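Long-range contact in probable cell division protein WhiA (Thermotoga maritima, PDB 3HYI), which probably takes part in cell division and chromosome segregation, and joins a degenerate LAGLIDADG homing-endonuclease domain to a DNA-binding helix-turn-helix domain: residues E31-R39 with F51-L62. Sequence-based numbering, arbitrary orientation.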
loop_
_atom_site.group_PDB
_atom_site.type_symbol
_atom_site.label_atom_id
_atom_site.label_comp_id
_atom_site.label_asym_id
_atom_site.label_seq_id
_atom_site.Cartn_x
_atom_site.Cartn_y
_atom_site.Cartn_z
ATOM N N GLU A 31 7.341 26.417 9.949
ATOM C CA GLU A 31 6.119 25.732 9.512
ATOM C C GLU A 31 5.243 26.626 8.636
ATOM O O GLU A 31 4.649 26.151 7.669
ATOM C CB GLU A 31 5.306 25.216 10.701
ATOM C CG GLU A 31 4.033 24.484 10.281
ATOM C CD GLU A 31 3.276 23.886 11.438
ATOM O OE1 GLU A 31 2.136 23.434 11.215
ATOM O OE2 GLU A 31 3.807 23.872 12.568
ATOM N N LEU A 32 5.158 27.908 8.983
ATOM C CA LEU A 32 4.428 28.883 8.171
ATOM C C LEU A 32 5.041 28.993 6.776
ATOM O O LEU A 32 4.321 29.047 5.783
ATOM C CB LEU A 32 4.417 30.255 8.850
ATOM C CG LEU A 32 3.612 31.359 8.154
ATOM C CD1 LEU A 32 2.126 31.011 8.107
ATOM C CD2 LEU A 32 3.834 32.701 8.844
ATOM N N LEU A 33 6.370 29.013 6.710
ATOM C CA LEU A 33 7.082 29.043 5.432
ATOM C C LEU A 33 6.705 27.839 4.572
ATOM O O LEU A 33 6.589 27.959 3.352
ATOM C CB LEU A 33 8.598 29.081 5.652
ATOM C CG LEU A 33 9.452 29.319 4.403
ATOM C CD1 LEU A 33 9.272 30.746 3.892
ATOM C CD2 LEU A 33 10.920 29.024 4.689
ATOM N N GLY A 34 6.510 26.686 5.215
ATOM C CA GLY A 34 6.011 25.489 4.544
ATOM C C GLY A 34 4.660 25.722 3.892
ATOM O O GLY A 34 4.450 25.350 2.740
ATOM N N PHE A 35 3.746 26.338 4.641
ATOM C CA PHE A 35 2.449 26.771 4.109
ATOM C C PHE A 35 2.629 27.760 2.958
ATOM O O PHE A 35 1.991 27.626 1.911
ATOM C CB PHE A 35 1.604 27.439 5.203
ATOM C CG PHE A 35 0.787 26.484 6.034
ATOM C CD1 PHE A 35 -0.532 26.208 5.698
ATOM C CD2 PHE A 35 1.321 25.897 7.174
ATOM C CE1 PHE A 35 -1.301 25.338 6.473
ATOM C CE2 PHE A 35 0.559 25.028 7.954
ATOM C CZ PHE A 35 -0.755 24.750 7.602
ATOM N N ILE A 36 3.496 28.754 3.167
ATOM C CA ILE A 36 3.761 29.790 2.165
ATOM C C ILE A 36 4.352 29.207 0.882
ATOM O O ILE A 36 3.876 29.508 -0.213
ATOM C CB ILE A 36 4.716 30.880 2.705
ATOM C CG1 ILE A 36 4.039 31.697 3.809
ATOM C CG2 ILE A 36 5.163 31.814 1.579
ATOM C CD1 ILE A 36 4.952 32.718 4.458
ATOM N N LYS A 37 5.385 28.379 1.018
ATOM C CA LYS A 37 6.042 27.773 -0.145
ATOM C C LYS A 37 5.099 26.863 -0.937
ATOM O O LYS A 37 5.114 26.869 -2.169
ATOM C CB LYS A 37 7.283 26.980 0.280
ATOM C CG LYS A 37 8.462 27.824 0.768
ATOM C CD LYS A 37 8.918 28.836 -0.270
ATOM C CE LYS A 37 10.330 29.328 0.017
ATOM N NZ LYS A 37 10.669 30.550 -0.772
ATOM N N ALA A 38 4.281 26.090 -0.227
ATOM C CA ALA A 38 3.375 25.132 -0.865
ATOM C C ALA A 38 2.127 25.789 -1.461
ATOM O O ALA A 38 1.772 25.520 -2.610
ATOM C CB ALA A 38 2.972 24.044 0.127
ATOM N N ARG A 39 1.463 26.641 -0.683
ATOM C CA ARG A 39 0.148 27.169 -1.073
ATOM C C ARG A 39 -0.025 28.684 -0.920
ATOM O O ARG A 39 -1.140 29.195 -1.042
ATOM C CB ARG A 39 -0.944 26.434 -0.284
ATOM C CG ARG A 39 -1.139 24.974 -0.695
ATOM C CD ARG A 39 -1.573 24.849 -2.158
ATOM N NE ARG A 39 -1.906 23.477 -2.537
ATOM C CZ ARG A 39 -3.045 22.856 -2.230
ATOM N NH1 ARG A 39 -3.984 23.467 -1.518
ATOM N NH2 ARG A 39 -3.245 21.605 -2.633
ATOM N N PHE A 51 -3.403 32.380 0.920
ATOM C CA PHE A 51 -3.284 30.929 1.047
ATOM C C PHE A 51 -4.509 30.241 0.447
ATOM O O PHE A 51 -5.641 30.604 0.755
ATOM C CB PHE A 51 -3.164 30.521 2.517
ATOM C CG PHE A 51 -1.903 30.993 3.183
ATOM C CD1 PHE A 51 -0.750 30.226 3.135
ATOM C CD2 PHE A 51 -1.876 32.196 3.874
ATOM C CE1 PHE A 51 0.415 30.653 3.757
ATOM C CE2 PHE A 51 -0.713 32.630 4.497
ATOM C CZ PHE A 51 0.435 31.856 4.437
ATOM N N SER A 52 -4.268 29.246 -0.404
ATOM C CA SER A 52 -5.330 28.427 -0.985
ATOM C C SER A 52 -5.229 27.029 -0.386
ATOM O O SER A 52 -4.246 26.333 -0.617
ATOM C CB SER A 52 -5.174 28.360 -2.505
ATOM O OG SER A 52 -5.102 29.661 -3.066
ATOM N N LEU A 53 -6.235 26.625 0.386
ATOM C CA LEU A 53 -6.179 25.370 1.140
ATOM C C LEU A 53 -7.418 24.508 0.917
ATOM O O LEU A 53 -8.542 24.989 1.033
ATOM C CB LEU A 53 -6.028 25.662 2.635
ATOM C CG LEU A 53 -4.787 26.451 3.069
ATOM C CD1 LEU A 53 -4.858 26.769 4.557
ATOM C CD2 LEU A 53 -3.497 25.692 2.746
ATOM N N HIS A 54 -7.203 23.231 0.609
ATOM C CA HIS A 54 -8.298 22.277 0.426
ATOM C C HIS A 54 -8.606 21.491 1.702
ATOM O O HIS A 54 -9.547 20.700 1.731
ATOM C CB HIS A 54 -7.974 21.322 -0.721
ATOM C CG HIS A 54 -7.845 22.005 -2.046
ATOM N ND1 HIS A 54 -6.700 22.667 -2.430
ATOM C CD2 HIS A 54 -8.722 22.146 -3.067
ATOM C CE1 HIS A 54 -6.872 23.179 -3.635
ATOM N NE2 HIS A 54 -8.091 22.876 -4.046
ATOM N N SER A 55 -7.823 21.725 2.753
ATOM C CA SER A 55 -7.992 21.031 4.026
ATOM C C SER A 55 -8.447 21.994 5.120
ATOM O O SER A 55 -7.893 23.085 5.263
ATOM C CB SER A 55 -6.674 20.374 4.428
ATOM O OG SER A 55 -6.765 19.770 5.704
ATOM N N PHE A 56 -9.458 21.587 5.884
ATOM C CA PHE A 56 -9.901 22.348 7.056
ATOM C C PHE A 56 -8.919 22.202 8.213
ATOM O O PHE A 56 -8.722 23.144 8.978
ATOM C CB PHE A 56 -11.300 21.919 7.502
ATOM C CG PHE A 56 -12.392 22.404 6.596
ATOM C CD1 PHE A 56 -13.036 21.532 5.724
ATOM C CD2 PHE A 56 -12.770 23.739 6.604
ATOM C CE1 PHE A 56 -14.042 21.984 4.888
ATOM C CE2 PHE A 56 -13.772 24.197 5.766
ATOM C CZ PHE A 56 -14.407 23.319 4.906
ATOM N N ALA A 57 -8.316 21.022 8.345
ATOM C CA ALA A 57 -7.260 20.807 9.337
ATOM C C ALA A 57 -6.092 21.758 9.075
ATOM O O ALA A 57 -5.583 22.394 9.998
ATOM C CB ALA A 57 -6.783 19.363 9.308
ATOM N N ALA A 58 -5.681 21.851 7.811
ATOM C CA ALA A 58 -4.626 22.781 7.396
ATOM C C ALA A 58 -5.000 24.239 7.673
ATOM O O ALA A 58 -4.170 25.014 8.137
ATOM C CB ALA A 58 -4.300 22.594 5.922
ATOM N N SER A 59 -6.251 24.600 7.395
ATOM C CA SER A 59 -6.734 25.968 7.619
ATOM C C SER A 59 -6.691 26.339 9.101
ATOM O O SER A 59 -6.288 27.446 9.457
ATOM C CB SER A 59 -8.164 26.133 7.091
ATOM O OG SER A 59 -8.272 25.704 5.744
ATOM N N ARG A 60 -7.106 25.407 9.953
ATOM C CA ARG A 60 -7.088 25.607 11.403
ATOM C C ARG A 60 -5.673 25.703 11.971
ATOM O O ARG A 60 -5.427 26.476 12.896
ATOM C CB ARG A 60 -7.838 24.480 12.106
ATOM C CG ARG A 60 -9.334 24.530 11.895
ATOM C CD ARG A 60 -10.058 23.674 12.913
ATOM N NE ARG A 60 -11.490 23.948 12.897
ATOM C CZ ARG A 60 -12.385 23.329 12.132
ATOM N NH1 ARG A 60 -12.022 22.365 11.295
ATOM N NH2 ARG A 60 -13.661 23.680 12.212
ATOM N N ARG A 61 -4.756 24.911 11.427
ATOM C CA ARG A 61 -3.354 24.988 11.820
ATOM C C ARG A 61 -2.758 26.342 11.452
ATOM O O ARG A 61 -2.032 26.938 12.248
ATOM C CB ARG A 61 -2.540 23.869 11.162
ATOM C CG ARG A 61 -1.089 23.800 11.620
ATOM C CD ARG A 61 -0.994 23.432 13.087
ATOM N NE ARG A 61 0.387 23.305 13.541
ATOM C CZ ARG A 61 0.757 23.148 14.807
ATOM N NH1 ARG A 61 -0.156 23.104 15.770
ATOM N NH2 ARG A 61 2.044 23.049 15.110
ATOM N N LEU A 62 -3.062 26.813 10.245
ATOM C CA LEU A 62 -2.590 28.117 9.784
ATOM C C LEU A 62 -3.072 29.229 10.707
ATOM O O LEU A 62 -2.314 30.147 11.022
ATOM C CB LEU A 62 -3.062 28.389 8.352
ATOM C CG LEU A 62 -2.590 29.688 7.695
ATOM C CD1 LEU A 62 -1.070 29.730 7.596
ATOM C CD2 LEU A 62 -3.233 29.873 6.323
HETATM O O HOH W 1 -2.828 31.159 -3.071
#
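Glu31 reaches Arg61 on a fully extended chain, its CG trans to the backbone N (chi1 -179°), whereas Arg39 folds back at chi2 (-62°) to bring its guanidinium beside the strand 51-53. Arg61 grips the carboxylate side-on: NE lies 2.9 Å from Glu31 OE1 and NH2 3.2 Å from OE2, with the two flat groups nearly coplanar. This buried salt bridge joins helices 31-39 and 56-62; Glu31 also pairs with Arg116, and Arg61 NH1 donates to the carbonyls of Val18 and Val20. Arginine suits the place because its several N-H groups can serve all these acceptors.

Phe35 points toward strand and helix, and its broad flat ring can touch both: CE1 lies 4.1 Å from Ala58 CB, Leu53 CD2 meets the ring edge, and Phe35 CB packs on Phe51 CE1. Leu62 suits its place because its branched end offers each ring a methyl, CD1 over one face of Phe35 and CD2 3.5 Å above the plane of Phe51. Its CD1 also meets Leu32 CD1 at 3.5 Å. Ile36 CG1 packs 3.7 Å from Phe51 CZ.

About two turns along from Glu31, Arg39 NH1 donates to Ser52 O (3.0 Å) and, less straight, to His54 ND1 (3.0 Å), lying in the imidazole plane while the guanidinium stands almost perpendicular to it. Ser52 N returns a bond to Arg39 O, which a water links to Ser52 OG. Sheet and both helices thus close round one apolar core, the alpha-beta-beta-alpha order expected at the start of a LAGLIDADG homing-endonuclease fold, here in its degenerate WhiA form.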